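Local structure of trehalose-6-phosphate phosphatase (Cryptococcus neoformans, 5DX9) at residues 26-31 and 39-44; 110-115 and 169-174; 225-230 and 263-268. The protein is a trehalose-phosphatase of the HAD superfamily, with a magnesium ion bound beside a glycan in its pocket. All blocks are in the same frame, centred on the assembly; numbering follows the deposited sequence.

Contact 1: 26-31 and 39-44; sequences NYDGTL and SHAVPT. Unlike the reference sequence in segment 26-31: Asn-26 (reference Asp). With MG (magnesium ion), chain C; G6P (6-O-phosphono-alpha-D-glucopyranose), chain B; GLC (alpha-D-glucopyranose), chain D.
Tyr-27 lays its ring alongside Ala-41 and carries its hydroxyl on to Pro-43, joining two parts of the long loop that follows strand 21-25. The sequence Asn-Tyr-Asp-Gly-Thr of 26-30 is the first signature motif of the HAD fold, with Asn-26 standing where the reference sequence has Asp. With CG anti to the backbone N (chi1 -174°), the ring reaches outward to 39-44, while the backbone N-H groups of Tyr-27 and Asp-28 face the phosphate, the first in a weak bond. Tyr-27 OH donates to Ala-41 O at 2.6 Å, a short bond that meets the carbonyl from 36° above its plane, though the oxygen lies at the edge of the ring. Ala-41 sits at the centre of an inverse gamma turn. Pro-43 CD presses within 3.0 Å of Tyr-27 OH, the two side chains crossing at about a right angle, and Trp-77 of helix 70-77 touches both residues. Ala-41 CB also packs on Asp-28 OD1, 3.6 Å away, a carboxylate whose other oxygen, OD2, is in a salt bridge with Arg-68.

On the inner side of the loop the magnesium ion takes Asn-26 OD1 at 2.1 Å and the main-chain Asp-28 O at 2.2 Å. A phosphate oxygen, two waters and Asp-212 complete its six ligands. The same phosphate group is held by Asp-28 N, which donates to O1P of 6-O-phosphono-alpha-D-glucopyranose. Within 26-31, Tyr-27 O accepts from both Thr-30 N and Leu-31 N, tying the loop into a tight turn. The Asn-26 amide is fixed at both ends: ND2 donates to the phosphate O3P at 3.0 Å and to Ile-65 O, and OD1, besides the metal, accepts Thr-30 OG1 at 3.0 Å on an in-plane lone pair.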
loop_
_atom_site.group_PDB
_atom_site.type_symbol
_atom_site.label_atom_id
_atom_site.label_comp_id
_atom_site.label_asym_id
_atom_site.label_seq_id
_atom_site.Cartn_x
_atom_site.Cartn_y
_atom_site.Cartn_z
ATOM N N ASN A 26 -1.651 -2.520 -4.172
ATOM C CA ASN A 26 -0.361 -2.975 -3.668
ATOM C C ASN A 26 0.364 -3.643 -4.825
ATOM O O ASN A 26 -0.264 -3.977 -5.831
ATOM C CB ASN A 26 -0.533 -3.936 -2.489
ATOM C CG ASN A 26 0.794 -4.432 -1.935
ATOM O OD1 ASN A 26 1.127 -5.606 -2.053
ATOM N ND2 ASN A 26 1.547 -3.538 -1.323
ATOM N N TYR A 27 1.675 -3.831 -4.715
ATOM C CA TYR A 27 2.382 -4.472 -5.817
ATOM C C TYR A 27 2.715 -5.931 -5.557
ATOM O O TYR A 27 2.071 -6.821 -6.105
ATOM C CB TYR A 27 3.670 -3.735 -6.174
ATOM C CG TYR A 27 4.289 -4.346 -7.410
ATOM C CD1 TYR A 27 3.623 -4.294 -8.629
ATOM C CD2 TYR A 27 5.511 -5.006 -7.358
ATOM C CE1 TYR A 27 4.159 -4.861 -9.763
ATOM C CE2 TYR A 27 6.062 -5.576 -8.495
ATOM C CZ TYR A 27 5.378 -5.498 -9.696
ATOM O OH TYR A 27 5.893 -6.059 -10.837
ATOM N N ASP A 28 3.738 -6.177 -4.746
ATOM C CA ASP A 28 4.190 -7.542 -4.504
ATOM C C ASP A 28 3.082 -8.371 -3.872
ATOM O O ASP A 28 2.437 -7.930 -2.923
ATOM C CB ASP A 28 5.437 -7.549 -3.615
ATOM C CG ASP A 28 6.595 -6.801 -4.240
ATOM O OD1 ASP A 28 7.093 -7.259 -5.290
ATOM O OD2 ASP A 28 7.005 -5.760 -3.683
ATOM N N GLY A 29 2.861 -9.565 -4.412
ATOM C CA GLY A 29 1.839 -10.464 -3.905
ATOM C C GLY A 29 0.426 -10.034 -4.263
ATOM O O GLY A 29 -0.539 -10.757 -4.010
ATOM N N THR A 30 0.300 -8.854 -4.859
ATOM C CA THR A 30 -1.013 -8.320 -5.188
ATOM C C THR A 30 -1.207 -8.168 -6.691
ATOM O O THR A 30 -2.200 -8.635 -7.241
ATOM C CB THR A 30 -1.250 -6.965 -4.512
ATOM O OG1 THR A 30 -1.264 -7.141 -3.088
ATOM C CG2 THR A 30 -2.584 -6.379 -4.959
ATOM N N LEU A 31 -0.260 -7.508 -7.349
ATOM C CA LEU A 31 -0.294 -7.364 -8.801
ATOM C C LEU A 31 0.651 -8.351 -9.469
ATOM O O LEU A 31 0.582 -8.584 -10.676
ATOM C CB LEU A 31 0.063 -5.935 -9.209
ATOM C CG LEU A 31 -1.070 -4.921 -9.071
ATOM C CD1 LEU A 31 -0.633 -3.553 -9.555
ATOM C CD2 LEU A 31 -2.291 -5.399 -9.841
ATOM N N SER A 39 14.221 -8.254 -7.132
ATOM C CA SER A 39 14.362 -7.476 -8.361
ATOM C C SER A 39 13.715 -8.169 -9.554
ATOM O O SER A 39 13.537 -7.563 -10.611
ATOM C CB SER A 39 15.838 -7.213 -8.660
ATOM O OG SER A 39 16.518 -8.422 -8.948
ATOM N N HIS A 40 13.359 -9.437 -9.382
ATOM C CA HIS A 40 12.771 -10.213 -10.467
ATOM C C HIS A 40 11.242 -10.116 -10.518
ATOM O O HIS A 40 10.604 -10.718 -11.385
ATOM C CB HIS A 40 13.188 -11.677 -10.346
ATOM C CG HIS A 40 14.670 -11.884 -10.448
ATOM N ND1 HIS A 40 15.563 -10.846 -10.527
ATOM C CD2 HIS A 40 15.400 -13.028 -10.482
ATOM C CE1 HIS A 40 16.793 -11.332 -10.608
ATOM N NE2 HIS A 40 16.722 -12.644 -10.584
ATOM N N ALA A 41 10.661 -9.356 -9.594
ATOM C CA ALA A 41 9.210 -9.198 -9.537
ATOM C C ALA A 41 8.721 -8.188 -10.571
ATOM O O ALA A 41 8.152 -7.152 -10.222
ATOM C CB ALA A 41 8.781 -8.777 -8.142
ATOM N N VAL A 42 8.946 -8.492 -11.845
ATOM C CA VAL A 42 8.574 -7.582 -12.921
ATOM C C VAL A 42 7.174 -7.888 -13.454
ATOM O O VAL A 42 6.811 -9.050 -13.635
ATOM C CB VAL A 42 9.585 -7.642 -14.081
ATOM C CG1 VAL A 42 10.992 -7.358 -13.565
ATOM C CG2 VAL A 42 9.529 -8.997 -14.769
ATOM N N PRO A 43 6.381 -6.836 -13.707
ATOM C CA PRO A 43 5.000 -7.012 -14.165
ATOM C C PRO A 43 4.930 -7.651 -15.546
ATOM O O PRO A 43 5.767 -7.366 -16.403
ATOM C CB PRO A 43 4.451 -5.579 -14.191
ATOM C CG PRO A 43 5.652 -4.723 -14.371
ATOM C CD PRO A 43 6.764 -5.415 -13.632
ATOM N N THR A 44 3.940 -8.514 -15.750
ATOM C CA THR A 44 3.750 -9.171 -17.035
ATOM C C THR A 44 3.228 -8.178 -18.063
ATOM O O THR A 44 2.984 -7.015 -17.744
ATOM C CB THR A 44 2.766 -10.346 -16.931
ATOM O OG1 THR A 44 1.464 -9.847 -16.598
ATOM C CG2 THR A 44 3.217 -11.327 -15.863
HETATM MG MG MG C . 2.458 -6.801 -0.984
HETATM C C1 G6P B . 9.337 -6.858 -1.350
HETATM C C2 G6P B . 10.442 -5.812 -1.297
HETATM C C3 G6P B . 10.715 -5.356 0.122
HETATM C C4 G6P B . 9.458 -4.773 0.735
HETATM C C5 G6P B . 8.176 -5.593 0.493
HETATM C C6 G6P B . 6.939 -4.685 0.348
HETATM O O1 G6P B . 9.735 -8.107 -0.779
HETATM O O2 G6P B . 11.624 -6.353 -1.883
HETATM O O3 G6P B . 11.702 -4.316 0.130
HETATM O O4 G6P B . 9.756 -4.650 2.133
HETATM O O5 G6P B . 8.154 -6.381 -0.707
HETATM O O6 G6P B . 6.385 -4.757 -0.989
HETATM P P G6P B . 4.812 -4.447 -1.276
HETATM O O1P G6P B . 4.548 -3.839 -2.742
HETATM O O2P G6P B . 4.054 -5.714 -1.171
HETATM O O3P G6P B . 4.330 -3.415 -0.139
HETATM C C1 GLC D . 8.756 -9.130 -1.011
HETATM C C2 GLC D . 9.100 -10.382 -0.203
HETATM C C3 GLC D . 10.324 -11.083 -0.777
HETATM C C4 GLC D . 10.170 -11.340 -2.270
HETATM C C5 GLC D . 9.798 -10.054 -3.003
HETATM C C6 GLC D . 9.450 -10.309 -4.468
HETATM O O2 GLC D . 9.321 -10.015 1.172
HETATM O O3 GLC D . 10.517 -12.331 -0.102
HETATM O O4 GLC D . 11.405 -11.884 -2.762
HETATM O O5 GLC D . 8.661 -9.437 -2.403
HETATM O O6 GLC D . 8.478 -11.358 -4.569
HETATM O O HOH W 1 3.359 -8.537 -0.234
HETATM O O HOH W 2 2.013 -5.657 0.661
#

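Contact 2: 110-115 and 169-174; sequences MSWMSE and RRPIEV
Trp-112 and Arg-170 make the closest backbone approach, CA to CA 6.6 Å, where the start of helix 112-125 passes the chain about to enter strand 172-177. The indole of Trp-112, its CG set between the backbone N and carbonyl carbon (chi1 57°), lies against Ile-172. There the methyl CG2 of Ile-172 sits over one face of the five-membered ring, 14° off its normal and toward the rim of the indole, a CH-pi contact with CG2 only 3.2 Å from Trp-112 CG. Met-113, a selenomethionine, lays its CG on the opposite face.

One helical turn on, Glu-115 meets Arg-170 in a side-on, two-pronged salt bridge. Arg-170 NE donates to Glu-115 OE1 at 2.9 Å and NH2 to OE2 at 2.8 Å, each oxygen using its syn lone pair. The two planes are 21° apart, nearly coplanar, although the side chains cross at about a right angle. Arg-170 NH1 to Arg-169 O, at 3.0 Å, adds a third hold on the guanidinium, from within its own segment.

This is the cap domain, whose helix-strand-strand-helix-strand-strand order fits a C2-type HAD cap. Strand 172-177 edges its four-stranded antiparallel sheet; Val-183 of the adjacent strand 180-185 touches both Trp-112 and Ile-172, and Leu-166 of helix 148-166 touches Ile-172 and Glu-115.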
loop_
_atom_site.group_PDB
_atom_site.type_symbol
_atom_site.label_atom_id
_atom_site.label_comp_id
_atom_site.label_asym_id
_atom_site.label_seq_id
_atom_site.Cartn_x
_atom_site.Cartn_y
_atom_site.Cartn_z
HETATM N N MSE A 110 15.363 10.208 11.729
HETATM C CA MSE A 110 15.777 9.052 10.938
HETATM C C MSE A 110 17.138 8.499 11.358
HETATM O O MSE A 110 17.756 7.725 10.623
HETATM C CB MSE A 110 15.805 9.419 9.451
HETATM C CG MSE A 110 14.477 9.941 8.913
HETATM SE SE MSE A 110 13.094 8.559 8.811
HETATM C CE MSE A 110 13.873 7.475 7.387
ATOM N N SER A 111 17.596 8.883 12.544
ATOM C CA SER A 111 18.921 8.480 13.013
ATOM C C SER A 111 19.012 6.981 13.309
ATOM O O SER A 111 20.096 6.456 13.574
ATOM C CB SER A 111 19.306 9.279 14.259
ATOM O OG SER A 111 18.330 9.138 15.276
ATOM N N TRP A 112 17.873 6.298 13.247
ATOM C CA TRP A 112 17.805 4.876 13.565
ATOM C C TRP A 112 18.334 3.981 12.442
ATOM O O TRP A 112 18.583 2.794 12.654
ATOM C CB TRP A 112 16.359 4.480 13.895
ATOM C CG TRP A 112 15.371 4.792 12.790
ATOM C CD1 TRP A 112 14.545 5.881 12.707
ATOM C CD2 TRP A 112 15.113 4.006 11.616
ATOM N NE1 TRP A 112 13.793 5.820 11.557
ATOM C CE2 TRP A 112 14.120 4.680 10.871
ATOM C CE3 TRP A 112 15.623 2.799 11.122
ATOM C CZ2 TRP A 112 13.630 4.189 9.660
ATOM C CZ3 TRP A 112 15.135 2.314 9.917
ATOM C CH2 TRP A 112 14.146 3.008 9.202
HETATM N N MSE A 113 18.502 4.542 11.250
HETATM C CA MSE A 113 18.840 3.733 10.081
HETATM C C MSE A 113 20.186 3.024 10.204
HETATM O O MSE A 113 20.298 1.841 9.869
HETATM C CB MSE A 113 18.822 4.593 8.820
HETATM C CG MSE A 113 17.460 5.202 8.537
HETATM SE SE MSE A 113 17.074 5.354 6.633
HETATM C CE MSE A 113 16.969 3.462 6.199
ATOM N N SER A 114 21.202 3.741 10.680
ATOM C CA SER A 114 22.527 3.152 10.861
ATOM C C SER A 114 22.464 1.971 11.813
ATOM O O SER A 114 23.039 0.915 11.551
ATOM C CB SER A 114 23.517 4.191 11.389
ATOM O OG SER A 114 23.628 5.284 10.496
ATOM N N GLU A 115 21.757 2.164 12.922
ATOM C CA GLU A 115 21.628 1.138 13.948
ATOM C C GLU A 115 20.979 -0.120 13.384
ATOM O O GLU A 115 21.425 -1.235 13.657
ATOM C CB GLU A 115 20.813 1.668 15.132
ATOM C CG GLU A 115 21.387 2.931 15.763
ATOM C CD GLU A 115 20.462 3.550 16.798
ATOM O OE1 GLU A 115 19.230 3.538 16.590
ATOM O OE2 GLU A 115 20.969 4.052 17.822
ATOM N N ARG A 169 12.924 2.608 21.969
ATOM C CA ARG A 169 13.597 3.893 22.131
ATOM C C ARG A 169 13.818 4.626 20.813
ATOM O O ARG A 169 14.533 5.626 20.766
ATOM C CB ARG A 169 14.934 3.707 22.856
ATOM C CG ARG A 169 15.853 2.646 22.264
ATOM C CD ARG A 169 17.052 2.412 23.179
ATOM N NE ARG A 169 17.896 1.307 22.730
ATOM C CZ ARG A 169 18.962 1.446 21.948
ATOM N NH1 ARG A 169 19.322 2.648 21.518
ATOM N NH2 ARG A 169 19.671 0.380 21.594
ATOM N N ARG A 170 13.198 4.134 19.749
ATOM C CA ARG A 170 13.317 4.774 18.446
ATOM C C ARG A 170 11.953 4.884 17.774
ATOM O O ARG A 170 11.108 4.007 17.940
ATOM C CB ARG A 170 14.290 3.998 17.553
ATOM C CG ARG A 170 15.704 3.883 18.113
ATOM C CD ARG A 170 16.381 5.245 18.223
ATOM N NE ARG A 170 17.802 5.128 18.550
ATOM C CZ ARG A 170 18.304 5.227 19.779
ATOM N NH1 ARG A 170 17.505 5.454 20.814
ATOM N NH2 ARG A 170 19.610 5.104 19.976
ATOM N N PRO A 171 11.732 5.973 17.022
ATOM C CA PRO A 171 10.481 6.195 16.293
ATOM C C PRO A 171 10.373 5.289 15.073
ATOM O O PRO A 171 10.281 5.775 13.945
ATOM C CB PRO A 171 10.575 7.662 15.879
ATOM C CG PRO A 171 12.033 7.902 15.743
ATOM C CD PRO A 171 12.681 7.083 16.830
ATOM N N ILE A 172 10.380 3.982 15.308
ATOM C CA ILE A 172 10.338 3.006 14.227
ATOM C C ILE A 172 9.212 2.003 14.421
ATOM O O ILE A 172 8.699 1.836 15.526
ATOM C CB ILE A 172 11.658 2.218 14.120
ATOM C CG1 ILE A 172 11.823 1.308 15.340
ATOM C CG2 ILE A 172 12.844 3.160 13.968
ATOM C CD1 ILE A 172 13.122 0.524 15.365
ATOM N N GLU A 173 8.838 1.335 13.337
ATOM C CA GLU A 173 7.984 0.160 13.427
ATOM C C GLU A 173 8.715 -1.010 12.791
ATOM O O GLU A 173 9.310 -0.876 11.722
ATOM C CB GLU A 173 6.630 0.381 12.746
ATOM C CG GLU A 173 5.626 -0.748 12.999
ATOM C CD GLU A 173 5.359 -0.977 14.481
ATOM O OE1 GLU A 173 5.045 0.003 15.192
ATOM O OE2 GLU A 173 5.472 -2.133 14.942
ATOM N N VAL A 174 8.675 -2.155 13.459
ATOM C CA VAL A 174 9.341 -3.345 12.963
ATOM C C VAL A 174 8.332 -4.266 12.307
ATOM O O VAL A 174 7.410 -4.761 12.957
ATOM C CB VAL A 174 10.071 -4.091 14.085
ATOM C CG1 VAL A 174 10.657 -5.396 13.562
ATOM C CG2 VAL A 174 11.152 -3.204 14.678
#

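Contact 3: 225-230 and 263-268; sequences TIFPPG and LTIRSK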
loop_
_atom_site.group_PDB
_atom_site.type_symbol
_atom_site.label_atom_id
_atom_site.label_comp_id
_atom_site.label_asym_id
_atom_site.label_seq_id
_atom_site.Cartn_x
_atom_site.Cartn_y
_atom_site.Cartn_z
ATOM N N THR A 225 -12.528 3.345 8.955
ATOM C CA THR A 225 -12.652 4.322 10.032
ATOM C C THR A 225 -13.030 5.726 9.559
ATOM O O THR A 225 -13.169 6.637 10.375
ATOM C CB THR A 225 -11.349 4.422 10.851
ATOM O OG1 THR A 225 -10.258 4.756 9.985
ATOM C CG2 THR A 225 -11.056 3.100 11.553
ATOM N N ILE A 226 -13.195 5.911 8.252
ATOM C CA ILE A 226 -13.756 7.166 7.757
ATOM C C ILE A 226 -15.242 7.220 8.096
ATOM O O ILE A 226 -15.841 8.294 8.167
ATOM C CB ILE A 226 -13.576 7.339 6.243
ATOM C CG1 ILE A 226 -14.108 6.113 5.496
ATOM C CG2 ILE A 226 -12.123 7.599 5.911
ATOM C CD1 ILE A 226 -14.158 6.292 3.995
ATOM N N PHE A 227 -15.824 6.044 8.302
ATOM C CA PHE A 227 -17.220 5.922 8.699
ATOM C C PHE A 227 -17.308 5.662 10.192
ATOM O O PHE A 227 -16.418 5.032 10.764
ATOM C CB PHE A 227 -17.899 4.792 7.927
ATOM C CG PHE A 227 -17.724 4.885 6.443
ATOM C CD1 PHE A 227 -18.076 6.038 5.762
ATOM C CD2 PHE A 227 -17.191 3.825 5.727
ATOM C CE1 PHE A 227 -17.912 6.131 4.395
ATOM C CE2 PHE A 227 -17.024 3.910 4.360
ATOM C CZ PHE A 227 -17.386 5.066 3.692
ATOM N N PRO A 228 -18.377 6.155 10.833
ATOM C CA PRO A 228 -18.600 5.876 12.254
ATOM C C PRO A 228 -18.673 4.375 12.513
ATOM O O PRO A 228 -19.110 3.630 11.637
ATOM C CB PRO A 228 -19.943 6.557 12.540
ATOM C CG PRO A 228 -20.058 7.616 11.494
ATOM C CD PRO A 228 -19.415 7.035 10.272
ATOM N N PRO A 229 -18.242 3.941 13.707
ATOM C CA PRO A 229 -18.147 2.539 14.133
ATOM C C PRO A 229 -19.377 1.687 13.822
ATOM O O PRO A 229 -19.251 0.469 13.703
ATOM C CB PRO A 229 -17.952 2.659 15.645
ATOM C CG PRO A 229 -17.208 3.934 15.805
ATOM C CD PRO A 229 -17.744 4.862 14.743
ATOM N N GLY A 230 -20.544 2.306 13.695
ATOM C CA GLY A 230 -21.755 1.557 13.416
ATOM C C GLY A 230 -22.298 1.823 12.027
ATOM O O GLY A 230 -23.451 1.509 11.732
ATOM N N LEU A 263 -16.899 13.871 2.225
ATOM C CA LEU A 263 -16.612 12.768 1.315
ATOM C C LEU A 263 -17.877 12.281 0.618
ATOM O O LEU A 263 -18.947 12.218 1.219
ATOM C CB LEU A 263 -15.950 11.607 2.062
ATOM C CG LEU A 263 -14.609 11.911 2.729
ATOM C CD1 LEU A 263 -14.017 10.647 3.340
ATOM C CD2 LEU A 263 -13.648 12.534 1.727
ATOM N N THR A 264 -17.742 11.935 -0.658
ATOM C CA THR A 264 -18.856 11.402 -1.428
ATOM C C THR A 264 -19.004 9.905 -1.188
ATOM O O THR A 264 -20.105 9.359 -1.243
ATOM C CB THR A 264 -18.668 11.660 -2.935
ATOM O OG1 THR A 264 -18.601 13.072 -3.173
ATOM C CG2 THR A 264 -19.818 11.057 -3.735
ATOM N N ILE A 265 -17.880 9.251 -0.913
ATOM C CA ILE A 265 -17.846 7.799 -0.773
ATOM C C ILE A 265 -18.731 7.293 0.364
ATOM O O ILE A 265 -18.777 7.888 1.438
ATOM C CB ILE A 265 -16.405 7.296 -0.539
ATOM C CG1 ILE A 265 -16.351 5.775 -0.635
ATOM C CG2 ILE A 265 -15.880 7.777 0.806
ATOM C CD1 ILE A 265 -16.719 5.247 -2.001
ATOM N N ARG A 266 -19.441 6.200 0.104
ATOM C CA ARG A 266 -20.179 5.476 1.135
ATOM C C ARG A 266 -19.707 4.023 1.159
ATOM O O ARG A 266 -19.203 3.516 0.154
ATOM C CB ARG A 266 -21.692 5.553 0.892
ATOM C CG ARG A 266 -22.300 6.916 1.185
ATOM C CD ARG A 266 -22.019 7.340 2.616
ATOM N NE ARG A 266 -22.536 8.672 2.919
ATOM C CZ ARG A 266 -21.934 9.806 2.574
ATOM N NH1 ARG A 266 -20.792 9.780 1.897
ATOM N NH2 ARG A 266 -22.478 10.971 2.899
ATOM N N SER A 267 -19.880 3.363 2.303
ATOM C CA SER A 267 -19.308 2.037 2.547
ATOM C C SER A 267 -19.603 1.045 1.429
ATOM O O SER A 267 -18.767 0.205 1.090
ATOM C CB SER A 267 -19.820 1.475 3.875
ATOM O OG SER A 267 -21.101 0.893 3.720
ATOM N N LYS A 268 -20.792 1.156 0.853
ATOM C CA LYS A 268 -21.216 0.268 -0.218
ATOM C C LYS A 268 -20.347 0.468 -1.459
ATOM O O LYS A 268 -20.251 -0.413 -2.313
ATOM C CB LYS A 268 -22.692 0.514 -0.541
ATOM C CG LYS A 268 -23.460 -0.703 -1.016
ATOM C CD LYS A 268 -24.947 -0.384 -1.074
ATOM C CE LYS A 268 -25.737 -1.473 -1.773
ATOM N NZ LYS A 268 -27.161 -1.073 -1.956
#
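Phe-227 turns its CG anti to the carbonyl carbon (chi1 -52°), which swings the ring toward the backbone of Ile-265 to Ser-267, and Ile-226 puts CG1 between its own N and carbonyl carbon (chi1 53°), sending CD1 toward Ile-265. The two neighbours also pack on each other: Ile-226 CG1 lies 3.6 Å above the plane of the Phe-227 ring, over its centre. What Phe-227 meets across the contact is mostly main chain. Its CE1 comes edge-on to Ile-265 O at 3.5 Å, with the oxygen in the ring plane, and CZ approaches Ser-267 N at 3.3 Å. Ser-267 CB touches CE2 of Phe-227 at 3.7 Å.

In the fold, 225-230 leaves helix 217-225 of the Rossmann-like HAD core, while 263-268 links strand 261-263, the partner of strand 238-240 in a small two-stranded antiparallel sheet, to core strand 270-275. The contact thus joins the loop after a core helix to the connection between that small sheet and the main sheet, without any hydrogen bond passing between the two segments.

The apolar side of it is made by methyls. Ile-226 CD1 rests on Ile-265 CG2 at 3.9 Å, the two side chains crossing at about a right angle, and reaches Leu-263 CD1 more loosely at 4.4 Å. The CB of Arg-266 points away from 225-230, and the side chain, bent at chi2, folds back over its own segment, where NH1 serves two carbonyls: Ile-265 O at 2.8 Å and Leu-263 O at 3.1 Å, the latter nearly straight (166°). Both oxygens are met from above their carbonyl planes.

Contact 1 is the buried one, at the C-terminal end of core strand 21-25, and the one with metal and ligand chemistry; contacts 2 and 3 are partly buried and lie farther from the chain's centre. They share no helix or strand: contact 2 belongs to the cap, contact 3 to the core's far side, opposite contact 1 across the centre of the chain. A tyrosine hydroxyl bond joins the segments of contact 1, an ion pair and a methyl-on-indole contact those of contact 2, and van der Waals packing alone those of contact 3. None touches another, the nearest atoms being about 15 Å apart between contacts 1 and 2.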